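Local coordinates for protein Phosphoglucosamine/phosphogalactosamine mutase (PDB 2F7L) that interconverts the 6-phosphates and 1-phosphates of glucosamine and galactosamine, magnesium-dependent steps toward UDP-GlcNAc and UDP-GalNAc, at residues A277-T283 and E319-F325; G158-H162 and Y333-Q337; D260-T264 and S286-V291; Q80-K84 and V109-E115. One frame throughout, in Å; residues are numbered along the deposited sequence.

Contact 1. Residues A277-T283 and E319-F325; sequences AIKKIVT and ENALAGF
The F325 ring has T283 OG1 over the centre of one face, 3.6 Å above the plane, and G263 of helix 259-272 against the opposite face. I281 CD1 approaches the same ring obliquely, 4.0 Å from F325 CE1. With CG lodged between its backbone N and carbonyl carbon (chi1 70°), F325 swings its ring back over T283, whose OG1 donates to F325 O at 2.7 Å from above the carbonyl plane. Trimming F325 to an alanine would probably open a gap between the T283 hydroxyl and G263 and take from I281 CD1 its aromatic neighbour. The two segments carry adjacent parallel strands of the domain III alpha/beta/alpha sheet, their short axes 4.7 Å apart at 23°. Backbone bonds alternate between them: V282 N reaches A323 O at 3.1 Å, and F325 N reaches V282 O at 3.3 Å. Further toward the N-terminal ends, L322 N meets K280 O at 2.7 Å, nearly along the C=O axis. L322 then packs CD1 on A277 CB, while V282 CG2 leans on A321 CB. E319 crosses K280 obliquely, OE2 beside CD, while OE1 forms a salt bridge with K315.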
loop_
_atom_site.group_PDB
_atom_site.type_symbol
_atom_site.label_atom_id
_atom_site.label_comp_id
_atom_site.label_asym_id
_atom_site.label_seq_id
_atom_site.Cartn_x
_atom_site.Cartn_y
_atom_site.Cartn_z
ATOM N N ALA A 277 -11.980 -19.471 8.295
ATOM C CA ALA A 277 -11.270 -18.343 8.876
ATOM C C ALA A 277 -12.159 -17.314 9.552
ATOM O O ALA A 277 -13.270 -17.015 9.097
ATOM C CB ALA A 277 -10.423 -17.671 7.810
ATOM N N ILE A 278 -11.628 -16.756 10.632
ATOM C CA ILE A 278 -12.321 -15.749 11.426
ATOM C C ILE A 278 -12.877 -14.577 10.607
ATOM O O ILE A 278 -12.132 -13.658 10.263
ATOM C CB ILE A 278 -11.386 -15.147 12.498
ATOM C CG1 ILE A 278 -10.190 -16.083 12.764
ATOM C CG2 ILE A 278 -12.185 -14.842 13.739
ATOM C CD1 ILE A 278 -10.551 -17.509 13.141
ATOM N N LYS A 279 -14.179 -14.607 10.303
ATOM C CA LYS A 279 -14.809 -13.518 9.556
ATOM C C LYS A 279 -14.427 -12.274 10.358
ATOM O O LYS A 279 -14.894 -12.061 11.486
ATOM C CB LYS A 279 -16.339 -13.664 9.517
ATOM C CG LYS A 279 -16.881 -15.069 9.214
ATOM C CD LYS A 279 -16.536 -15.549 7.816
ATOM C CE LYS A 279 -17.119 -16.931 7.551
ATOM N NZ LYS A 279 -16.557 -17.493 6.294
ATOM N N LYS A 280 -13.552 -11.470 9.768
ATOM C CA LYS A 280 -13.058 -10.284 10.423
ATOM C C LYS A 280 -11.905 -9.730 9.602
ATOM O O LYS A 280 -10.993 -10.471 9.224
ATOM C CB LYS A 280 -12.549 -10.658 11.797
ATOM C CG LYS A 280 -11.902 -9.526 12.548
ATOM C CD LYS A 280 -10.979 -10.064 13.627
ATOM C CE LYS A 280 -11.379 -11.473 14.043
ATOM N NZ LYS A 280 -12.857 -11.575 14.291
ATOM N N ILE A 281 -11.947 -8.425 9.348
ATOM C CA ILE A 281 -10.921 -7.759 8.579
ATOM C C ILE A 281 -10.462 -6.500 9.305
ATOM O O ILE A 281 -11.146 -6.017 10.201
ATOM C CB ILE A 281 -11.455 -7.421 7.167
ATOM C CG1 ILE A 281 -12.588 -6.390 7.247
ATOM C CG2 ILE A 281 -11.963 -8.706 6.490
ATOM C CD1 ILE A 281 -12.134 -4.971 7.407
ATOM N N VAL A 282 -9.291 -5.986 8.924
ATOM C CA VAL A 282 -8.707 -4.782 9.520
ATOM C C VAL A 282 -8.704 -3.686 8.466
ATOM O O VAL A 282 -8.552 -3.961 7.284
ATOM C CB VAL A 282 -7.238 -5.030 9.935
ATOM C CG1 VAL A 282 -6.619 -3.772 10.526
ATOM C CG2 VAL A 282 -7.168 -6.166 10.925
ATOM N N THR A 283 -8.900 -2.444 8.879
ATOM C CA THR A 283 -8.832 -1.325 7.935
ATOM C C THR A 283 -8.610 -0.018 8.686
ATOM O O THR A 283 -8.899 0.086 9.882
ATOM C CB THR A 283 -10.086 -1.211 7.044
ATOM O OG1 THR A 283 -9.720 -0.551 5.826
ATOM C CG2 THR A 283 -11.173 -0.398 7.727
ATOM N N GLU A 319 -3.645 -10.662 14.591
ATOM C CA GLU A 319 -4.979 -11.045 15.019
ATOM C C GLU A 319 -5.593 -12.064 14.069
ATOM O O GLU A 319 -6.821 -12.220 13.969
ATOM C CB GLU A 319 -5.876 -9.795 15.216
ATOM C CG GLU A 319 -6.564 -9.190 13.998
ATOM C CD GLU A 319 -7.500 -8.024 14.388
ATOM O OE1 GLU A 319 -7.014 -6.988 14.903
ATOM O OE2 GLU A 319 -8.730 -8.143 14.187
ATOM N N ASN A 320 -4.709 -12.766 13.374
ATOM C CA ASN A 320 -5.119 -13.812 12.457
ATOM C C ASN A 320 -6.405 -13.436 11.748
ATOM O O ASN A 320 -7.353 -14.210 11.713
ATOM C CB ASN A 320 -5.317 -15.092 13.252
ATOM C CG ASN A 320 -5.558 -16.285 12.376
ATOM O OD1 ASN A 320 -4.673 -16.703 11.618
ATOM N ND2 ASN A 320 -6.765 -16.856 12.469
ATOM N N ALA A 321 -6.425 -12.237 11.181
ATOM C CA ALA A 321 -7.604 -11.732 10.488
ATOM C C ALA A 321 -7.839 -12.372 9.121
ATOM O O ALA A 321 -6.986 -13.084 8.591
ATOM C CB ALA A 321 -7.499 -10.223 10.345
ATOM N N LEU A 322 -9.005 -12.111 8.546
ATOM C CA LEU A 322 -9.331 -12.666 7.244
ATOM C C LEU A 322 -8.519 -11.947 6.188
ATOM O O LEU A 322 -7.928 -12.580 5.333
ATOM C CB LEU A 322 -10.824 -12.499 6.941
ATOM C CG LEU A 322 -11.314 -13.097 5.619
ATOM C CD1 LEU A 322 -11.238 -14.623 5.699
ATOM C CD2 LEU A 322 -12.743 -12.639 5.329
ATOM N N ALA A 323 -8.515 -10.617 6.246
ATOM C CA ALA A 323 -7.782 -9.780 5.296
ATOM C C ALA A 323 -7.639 -8.373 5.859
ATOM O O ALA A 323 -8.108 -8.088 6.963
ATOM C CB ALA A 323 -8.514 -9.721 3.953
ATOM N N GLY A 324 -6.980 -7.498 5.106
ATOM C CA GLY A 324 -6.825 -6.127 5.541
ATOM C C GLY A 324 -6.760 -5.282 4.296
ATOM O O GLY A 324 -6.547 -5.816 3.219
ATOM N N PHE A 325 -6.984 -3.982 4.415
ATOM C CA PHE A 325 -6.876 -3.101 3.262
ATOM C C PHE A 325 -6.920 -1.628 3.657
ATOM O O PHE A 325 -7.286 -1.281 4.788
ATOM C CB PHE A 325 -7.954 -3.408 2.215
ATOM C CG PHE A 325 -9.353 -3.040 2.632
ATOM C CD1 PHE A 325 -10.141 -3.929 3.360
ATOM C CD2 PHE A 325 -9.894 -1.801 2.283
ATOM C CE1 PHE A 325 -11.452 -3.593 3.734
ATOM C CE2 PHE A 325 -11.189 -1.457 2.650
ATOM C CZ PHE A 325 -11.972 -2.356 3.377
#

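Contact 2. Residues G158-H162 and Y333-Q337; sequences GILSH and YPPHQ
An aromatic cluster of H162, Y333 and H336 joins the end of helix 151-160, in domain II, to the loop that follows strand 329-332 in domain III. Y333 turns its edge toward the face of H162 in a T-shaped pair: the centroids are 6.0 Å apart and the planes stand at 82°. The H162 methylene lies near the plane of the tyrosine ring, at its rim, with CB 4.1 Å from Y333 CE2. On the opposite face of the imidazole sits S161 OG, over the ring centre, and this hydroxyl also donates to G158 O at 2.7 Å, which ties down the last turn of the helix. H162 is thus flanked on both faces at the point where its helix runs out, and K273 takes its carbonyl oxygen. The loop makes its own compact turn, H336 N bonding back to Y333 O at 2.8 Å, and P335 lies against a face of Y333. That turn presents P335 O to H162 CE1 at 3.5 Å. H336 holds CG anti to the backbone N (chi1 -176°), which carries its imidazole past H162 to the helix; the two histidine rings meet rim to rim, neither over the other. At the helix, I159 CG1 comes obliquely to H336 CE1 at 3.6 Å, and G158 O lies 4.0 Å from H336 CD2. No hydrogen bond links the segments. I159 and H336 both touch M344 of helix 342-356, while Y81, from domain I, stacks on H336.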
loop_
_atom_site.group_PDB
_atom_site.type_symbol
_atom_site.label_atom_id
_atom_site.label_comp_id
_atom_site.label_asym_id
_atom_site.label_seq_id
_atom_site.Cartn_x
_atom_site.Cartn_y
_atom_site.Cartn_z
ATOM N N GLY A 158 3.183 -17.889 -6.939
ATOM C CA GLY A 158 2.608 -17.818 -5.614
ATOM C C GLY A 158 1.216 -17.232 -5.706
ATOM O O GLY A 158 0.285 -17.753 -5.108
ATOM N N ILE A 159 1.070 -16.146 -6.461
ATOM C CA ILE A 159 -0.224 -15.500 -6.606
ATOM C C ILE A 159 -1.229 -16.446 -7.270
ATOM O O ILE A 159 -2.337 -16.643 -6.755
ATOM C CB ILE A 159 -0.115 -14.218 -7.468
ATOM C CG1 ILE A 159 0.744 -13.167 -6.749
ATOM C CG2 ILE A 159 -1.518 -13.692 -7.807
ATOM C CD1 ILE A 159 1.091 -11.951 -7.616
ATOM N N LEU A 160 -0.833 -17.025 -8.410
ATOM C CA LEU A 160 -1.694 -17.945 -9.160
ATOM C C LEU A 160 -2.168 -19.145 -8.349
ATOM O O LEU A 160 -3.230 -19.702 -8.601
ATOM C CB LEU A 160 -0.978 -18.432 -10.419
ATOM C CG LEU A 160 -0.714 -17.318 -11.441
ATOM C CD1 LEU A 160 0.246 -17.813 -12.537
ATOM C CD2 LEU A 160 -2.046 -16.815 -12.018
ATOM N N SER A 161 -1.394 -19.529 -7.353
ATOM C CA SER A 161 -1.748 -20.669 -6.541
ATOM C C SER A 161 -2.974 -20.450 -5.658
ATOM O O SER A 161 -3.377 -21.351 -4.927
ATOM C CB SER A 161 -0.566 -21.049 -5.666
ATOM O OG SER A 161 -0.531 -20.223 -4.528
ATOM N N HIS A 162 -3.577 -19.274 -5.712
ATOM C CA HIS A 162 -4.744 -19.023 -4.862
ATOM C C HIS A 162 -6.063 -18.766 -5.578
ATOM O O HIS A 162 -7.051 -18.432 -4.925
ATOM C CB HIS A 162 -4.467 -17.865 -3.906
ATOM C CG HIS A 162 -3.330 -18.122 -2.970
ATOM N ND1 HIS A 162 -3.383 -19.077 -1.981
ATOM C CD2 HIS A 162 -2.113 -17.540 -2.870
ATOM C CE1 HIS A 162 -2.244 -19.071 -1.308
ATOM N NE2 HIS A 162 -1.458 -18.149 -1.828
ATOM N N TYR A 333 -3.941 -10.170 1.634
ATOM C CA TYR A 333 -4.575 -11.488 1.558
ATOM C C TYR A 333 -3.667 -12.492 2.267
ATOM O O TYR A 333 -2.768 -13.055 1.662
ATOM C CB TYR A 333 -4.766 -11.870 0.083
ATOM C CG TYR A 333 -5.605 -13.099 -0.137
ATOM C CD1 TYR A 333 -6.870 -13.207 0.428
ATOM C CD2 TYR A 333 -5.112 -14.180 -0.853
ATOM C CE1 TYR A 333 -7.620 -14.382 0.296
ATOM C CE2 TYR A 333 -5.843 -15.352 -0.998
ATOM C CZ TYR A 333 -7.094 -15.457 -0.415
ATOM O OH TYR A 333 -7.782 -16.656 -0.475
ATOM N N PRO A 334 -3.901 -12.724 3.571
ATOM C CA PRO A 334 -3.128 -13.638 4.424
ATOM C C PRO A 334 -2.649 -14.932 3.807
ATOM O O PRO A 334 -1.466 -15.233 3.853
ATOM C CB PRO A 334 -4.043 -13.848 5.622
ATOM C CG PRO A 334 -4.637 -12.496 5.767
ATOM C CD PRO A 334 -5.011 -12.138 4.338
ATOM N N PRO A 335 -3.559 -15.731 3.234
ATOM C CA PRO A 335 -3.086 -16.980 2.634
ATOM C C PRO A 335 -1.866 -16.782 1.734
ATOM O O PRO A 335 -1.004 -17.649 1.668
ATOM C CB PRO A 335 -4.322 -17.507 1.891
ATOM C CG PRO A 335 -5.238 -16.317 1.816
ATOM C CD PRO A 335 -5.018 -15.604 3.090
ATOM N N HIS A 336 -1.795 -15.648 1.049
ATOM C CA HIS A 336 -0.646 -15.335 0.201
ATOM C C HIS A 336 0.399 -14.699 1.119
ATOM O O HIS A 336 1.381 -15.323 1.493
ATOM C CB HIS A 336 -1.044 -14.333 -0.870
ATOM C CG HIS A 336 0.047 -14.027 -1.841
ATOM N ND1 HIS A 336 0.266 -12.757 -2.336
ATOM C CD2 HIS A 336 0.924 -14.837 -2.476
ATOM C CE1 HIS A 336 1.224 -12.798 -3.241
ATOM N NE2 HIS A 336 1.640 -14.048 -3.346
ATOM N N GLN A 337 0.174 -13.436 1.461
ATOM C CA GLN A 337 1.041 -12.712 2.380
ATOM C C GLN A 337 0.289 -11.593 3.093
ATOM O O GLN A 337 -0.795 -11.185 2.658
ATOM C CB GLN A 337 2.301 -12.179 1.681
ATOM C CG GLN A 337 2.139 -11.335 0.455
ATOM C CD GLN A 337 3.494 -10.998 -0.134
ATOM O OE1 GLN A 337 4.521 -11.227 0.503
ATOM N NE2 GLN A 337 3.510 -10.445 -1.341
#

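Contact 3. Residues D260-T264 and S286-V291; sequences DRSGT and SSSSLV
D260 O is gripped twice by T264, from N at 3.1 Å and from OG1 at 2.8 Å, and the same threonine oxygen lies against V291 CB at 3.5 Å. The hydroxyl bond runs almost straight down the carbonyl direction of D260, so its donor end is used within the helix while the flank of the group packs on the other segment. The polar link across the contact comes from the side chain of D260. Its OD1 accepts from S288 N at 2.9 Å, with an N-H...O angle of 159°, through the anti lone pair. OD2 meets the guanidinium of R261 edge-on and in plane as a salt bridge, so both carboxylate oxygens have partners and the group is fixed in rotation. An alanine at D260 would probably leave S288 N without its acceptor across the contact and R261 with only the long, weak ion pair to E434. S288 in turn caps the following helix: with its oxygen anti to the backbone N (chi1 162°), OG accepts from L290 N at 2.9 Å and is also bonded to E434. L290 then spreads its two methyls over helix 259-272. CD1 lies across the R261 chain near CD and NE, the two side chains crossing at about a right angle, and CD2 rests 3.6 Å from T264 OG1. The contact thus sets the start of helix 290-296 beside the first turns of helix 259-272, both packed on F325 of strand 323-326, with W417, K410 and E434 of the C-terminal domain close by.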
loop_
_atom_site.group_PDB
_atom_site.type_symbol
_atom_site.label_atom_id
_atom_site.label_comp_id
_atom_site.label_asym_id
_atom_site.label_seq_id
_atom_site.Cartn_x
_atom_site.Cartn_y
_atom_site.Cartn_z
ATOM N N ASP A 260 -11.109 1.485 -0.870
ATOM C CA ASP A 260 -11.970 0.853 0.121
ATOM C C ASP A 260 -13.230 0.206 -0.497
ATOM O O ASP A 260 -13.835 -0.694 0.101
ATOM C CB ASP A 260 -12.342 1.859 1.224
ATOM C CG ASP A 260 -12.804 3.205 0.673
ATOM O OD1 ASP A 260 -13.183 4.077 1.481
ATOM O OD2 ASP A 260 -12.791 3.402 -0.557
ATOM N N ARG A 261 -13.621 0.646 -1.692
ATOM C CA ARG A 261 -14.781 0.053 -2.357
ATOM C C ARG A 261 -14.376 -1.368 -2.784
ATOM O O ARG A 261 -15.094 -2.343 -2.543
ATOM C CB ARG A 261 -15.180 0.859 -3.600
ATOM C CG ARG A 261 -15.426 2.348 -3.382
ATOM C CD ARG A 261 -16.543 2.532 -2.443
ATOM N NE ARG A 261 -16.926 3.929 -2.251
ATOM C CZ ARG A 261 -16.145 4.862 -1.731
ATOM N NH1 ARG A 261 -14.913 4.565 -1.359
ATOM N NH2 ARG A 261 -16.621 6.078 -1.523
ATOM N N SER A 262 -13.215 -1.472 -3.420
ATOM C CA SER A 262 -12.719 -2.758 -3.875
ATOM C C SER A 262 -12.116 -3.562 -2.732
ATOM O O SER A 262 -11.993 -4.784 -2.825
ATOM C CB SER A 262 -11.691 -2.577 -4.994
ATOM O OG SER A 262 -10.624 -1.751 -4.591
ATOM N N GLY A 263 -11.746 -2.883 -1.653
ATOM C CA GLY A 263 -11.171 -3.577 -0.519
ATOM C C GLY A 263 -12.287 -4.347 0.140
ATOM O O GLY A 263 -12.096 -5.449 0.653
ATOM N N THR A 264 -13.472 -3.747 0.113
ATOM C CA THR A 264 -14.677 -4.334 0.701
ATOM C C THR A 264 -15.131 -5.571 -0.092
ATOM O O THR A 264 -15.401 -6.619 0.481
ATOM C CB THR A 264 -15.817 -3.272 0.753
ATOM O OG1 THR A 264 -15.505 -2.285 1.744
ATOM C CG2 THR A 264 -17.146 -3.920 1.087
ATOM N N SER A 286 -9.468 5.785 7.720
ATOM C CA SER A 286 -9.551 6.594 6.506
ATOM C C SER A 286 -10.542 5.930 5.536
ATOM O O SER A 286 -10.964 6.521 4.536
ATOM C CB SER A 286 -8.161 6.713 5.864
ATOM O OG SER A 286 -7.530 5.442 5.731
ATOM N N SER A 287 -10.912 4.692 5.855
ATOM C CA SER A 287 -11.860 3.910 5.055
ATOM C C SER A 287 -13.322 4.301 5.315
ATOM O O SER A 287 -13.705 4.643 6.447
ATOM C CB SER A 287 -11.680 2.416 5.353
ATOM O OG SER A 287 -10.654 1.846 4.574
ATOM N N SER A 288 -14.131 4.235 4.258
ATOM C CA SER A 288 -15.550 4.561 4.344
ATOM C C SER A 288 -16.260 3.579 5.243
ATOM O O SER A 288 -15.910 2.412 5.247
ATOM C CB SER A 288 -16.189 4.492 2.964
ATOM O OG SER A 288 -17.601 4.397 3.062
ATOM N N SER A 289 -17.260 4.041 5.993
ATOM C CA SER A 289 -18.015 3.162 6.900
ATOM C C SER A 289 -18.843 2.166 6.088
ATOM O O SER A 289 -19.342 1.163 6.606
ATOM C CB SER A 289 -18.916 3.983 7.835
ATOM O OG SER A 289 -19.830 4.772 7.105
ATOM N N LEU A 290 -18.977 2.468 4.805
ATOM C CA LEU A 290 -19.666 1.610 3.856
ATOM C C LEU A 290 -19.203 0.148 4.060
ATOM O O LEU A 290 -19.982 -0.803 3.914
ATOM C CB LEU A 290 -19.326 2.116 2.449
ATOM C CG LEU A 290 -19.111 1.310 1.172
ATOM C CD1 LEU A 290 -18.589 2.312 0.159
ATOM C CD2 LEU A 290 -18.102 0.177 1.326
ATOM N N VAL A 291 -17.928 -0.013 4.404
ATOM C CA VAL A 291 -17.352 -1.323 4.638
ATOM C C VAL A 291 -18.154 -2.090 5.702
ATOM O O VAL A 291 -18.437 -3.284 5.534
ATOM C CB VAL A 291 -15.863 -1.199 5.072
ATOM C CG1 VAL A 291 -15.756 -0.385 6.347
ATOM C CG2 VAL A 291 -15.244 -2.590 5.278
#

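Contact 4. Residues Q80-K84 and V109-E115; sequences QYAVK and VDKDGIE
Q80 and V83 form the close side of this contact, pressed against V109 and G113, while beyond CB the K84 chain borders a looser margin at D112. V83 and V109 point their branches at each other, tip to tip, though the position of V83 CG1 is doubtful, because it lies too near Q80 O in the model. Beside them the backbone itself fills the interface: G113 sits at positive phi (97°), and with no side chain its CA comes within 4.0 Å of K84 CB. Its carbonyl oxygen lies alongside the Q80 chain, 3.2 Å from CB. Beyond CG that chain runs extended, and Q80 NE2 ends in a weak hydrogen bond to E115 OE1 at 3.2 Å, bent to 145°, with amide and carboxylate planes well out of parallel. The side chain of Q80 is about 6 Å from that of D245, a probable magnesium ligand. On the looser side the touch is thinner. K84 CG, anti to its backbone N (chi1 175°), grazes D112 O at 3.9 Å and the rest of the lysine runs on toward H336. The loop holds its own shape there through a type I turn from D110 to G113, overlapped by an Asx turn in which I114 N meets D112 OD2 at 3.2 Å. Helix 76-86 is thereby packed on the loop leaving strand 103-109, which pairs with strand 90-94. The loop also faces helix 309-318 of domain III, where H314 bonds E115 O.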
loop_
_atom_site.group_PDB
_atom_site.type_symbol
_atom_site.label_atom_id
_atom_site.label_comp_id
_atom_site.label_asym_id
_atom_site.label_seq_id
_atom_site.Cartn_x
_atom_site.Cartn_y
_atom_site.Cartn_z
ATOM N N GLN A 80 9.286 -8.687 -1.145
ATOM C CA GLN A 80 8.916 -9.133 0.180
ATOM C C GLN A 80 8.546 -10.603 0.168
ATOM O O GLN A 80 8.965 -11.373 1.040
ATOM C CB GLN A 80 7.737 -8.314 0.694
ATOM C CG GLN A 80 8.073 -6.871 0.937
ATOM C CD GLN A 80 6.850 -6.056 1.242
ATOM O OE1 GLN A 80 5.930 -5.964 0.416
ATOM N NE2 GLN A 80 6.818 -5.458 2.429
ATOM N N TYR A 81 7.743 -10.986 -0.820
ATOM C CA TYR A 81 7.317 -12.366 -0.942
ATOM C C TYR A 81 8.555 -13.271 -1.061
ATOM O O TYR A 81 8.594 -14.396 -0.532
ATOM C CB TYR A 81 6.411 -12.537 -2.166
ATOM C CG TYR A 81 5.831 -13.924 -2.224
ATOM C CD1 TYR A 81 4.876 -14.336 -1.288
ATOM C CD2 TYR A 81 6.307 -14.861 -3.160
ATOM C CE1 TYR A 81 4.418 -15.635 -1.279
ATOM C CE2 TYR A 81 5.854 -16.156 -3.164
ATOM C CZ TYR A 81 4.906 -16.541 -2.229
ATOM O OH TYR A 81 4.395 -17.815 -2.279
ATOM N N ALA A 82 9.567 -12.764 -1.762
ATOM C CA ALA A 82 10.810 -13.487 -1.932
ATOM C C ALA A 82 11.483 -13.695 -0.569
ATOM O O ALA A 82 11.812 -14.829 -0.199
ATOM C CB ALA A 82 11.724 -12.732 -2.864
ATOM N N VAL A 83 11.677 -12.627 0.196
ATOM C CA VAL A 83 12.315 -12.803 1.492
ATOM C C VAL A 83 11.445 -13.676 2.392
ATOM O O VAL A 83 11.946 -14.476 3.191
ATOM C CB VAL A 83 12.616 -11.445 2.173
ATOM C CG1 VAL A 83 11.451 -10.554 2.042
ATOM C CG2 VAL A 83 12.956 -11.649 3.636
ATOM N N LYS A 84 10.138 -13.536 2.248
ATOM C CA LYS A 84 9.206 -14.331 3.034
ATOM C C LYS A 84 9.336 -15.843 2.775
ATOM O O LYS A 84 9.453 -16.632 3.703
ATOM C CB LYS A 84 7.764 -13.898 2.725
ATOM C CG LYS A 84 6.689 -14.728 3.396
ATOM C CD LYS A 84 5.300 -14.320 2.920
ATOM C CE LYS A 84 4.250 -15.382 3.222
ATOM N NZ LYS A 84 4.100 -15.647 4.684
ATOM N N VAL A 109 12.600 -4.668 4.858
ATOM C CA VAL A 109 11.704 -5.742 5.229
ATOM C C VAL A 109 12.377 -6.790 6.093
ATOM O O VAL A 109 13.443 -7.297 5.767
ATOM C CB VAL A 109 11.079 -6.405 3.982
ATOM C CG1 VAL A 109 11.799 -5.956 2.748
ATOM C CG2 VAL A 109 11.106 -7.913 4.110
ATOM N N ASP A 110 11.729 -7.097 7.208
ATOM C CA ASP A 110 12.227 -8.082 8.159
ATOM C C ASP A 110 12.013 -9.536 7.739
ATOM O O ASP A 110 11.439 -9.830 6.692
ATOM C CB ASP A 110 11.591 -7.855 9.532
ATOM C CG ASP A 110 12.251 -8.676 10.614
ATOM O OD1 ASP A 110 13.402 -8.386 10.971
ATOM O OD2 ASP A 110 11.617 -9.631 11.104
ATOM N N LYS A 111 12.501 -10.431 8.592
ATOM C CA LYS A 111 12.463 -11.888 8.413
ATOM C C LYS A 111 11.132 -12.467 7.953
ATOM O O LYS A 111 11.106 -13.433 7.207
ATOM C CB LYS A 111 12.883 -12.537 9.733
ATOM C CG LYS A 111 13.012 -14.032 9.731
ATOM C CD LYS A 111 13.750 -14.549 10.996
ATOM C CE LYS A 111 12.876 -14.610 12.268
ATOM N NZ LYS A 111 12.517 -13.294 12.850
ATOM N N ASP A 112 10.034 -11.861 8.397
ATOM C CA ASP A 112 8.681 -12.314 8.074
ATOM C C ASP A 112 8.077 -11.845 6.738
ATOM O O ASP A 112 6.990 -12.275 6.372
ATOM C CB ASP A 112 7.733 -11.960 9.247
ATOM C CG ASP A 112 7.753 -10.461 9.623
ATOM O OD1 ASP A 112 7.130 -10.096 10.659
ATOM O OD2 ASP A 112 8.377 -9.649 8.890
ATOM N N GLY A 113 8.773 -10.975 6.012
ATOM C CA GLY A 113 8.265 -10.513 4.733
ATOM C C GLY A 113 7.553 -9.181 4.826
ATOM O O GLY A 113 7.174 -8.588 3.820
ATOM N N ILE A 114 7.368 -8.707 6.046
ATOM C CA ILE A 114 6.713 -7.437 6.273
ATOM C C ILE A 114 7.801 -6.403 6.572
ATOM O O ILE A 114 8.908 -6.754 6.928
ATOM C CB ILE A 114 5.771 -7.552 7.481
ATOM C CG1 ILE A 114 5.009 -8.872 7.388
ATOM C CG2 ILE A 114 4.800 -6.372 7.529
ATOM C CD1 ILE A 114 4.096 -9.145 8.558
ATOM N N GLU A 115 7.503 -5.127 6.407
ATOM C CA GLU A 115 8.487 -4.102 6.736
ATOM C C GLU A 115 8.750 -4.193 8.243
ATOM O O GLU A 115 7.896 -4.638 9.016
ATOM C CB GLU A 115 7.932 -2.733 6.387
ATOM C CG GLU A 115 6.509 -2.824 5.899
ATOM C CD GLU A 115 6.394 -2.741 4.389
ATOM O OE1 GLU A 115 5.308 -3.089 3.862
ATOM O OE2 GLU A 115 7.380 -2.306 3.742
#

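In the fold
From the N terminus, contact 4 closes first, a loop of domain I complete by residue 115. Contact 2 opens next at 158-162 and closes last at 333-337, so its long loop from domain II into domain III encloses contacts 1 and 3. These two cross: 260-264 precedes 277-283, then 286-291 precedes 319-325, weaving helix 259-272, strand 280-284, helix 290-296 and strand 323-326 into one domain. F325 of contact 1 packs directly on contact 3, and P334 of contact 2 rests on 321-323. Contact 2 also touches contact 4 through Y81 and K84, bringing domains I, II and III together, whereas contacts 3 and 4 lie on opposite sides of the chain's centre.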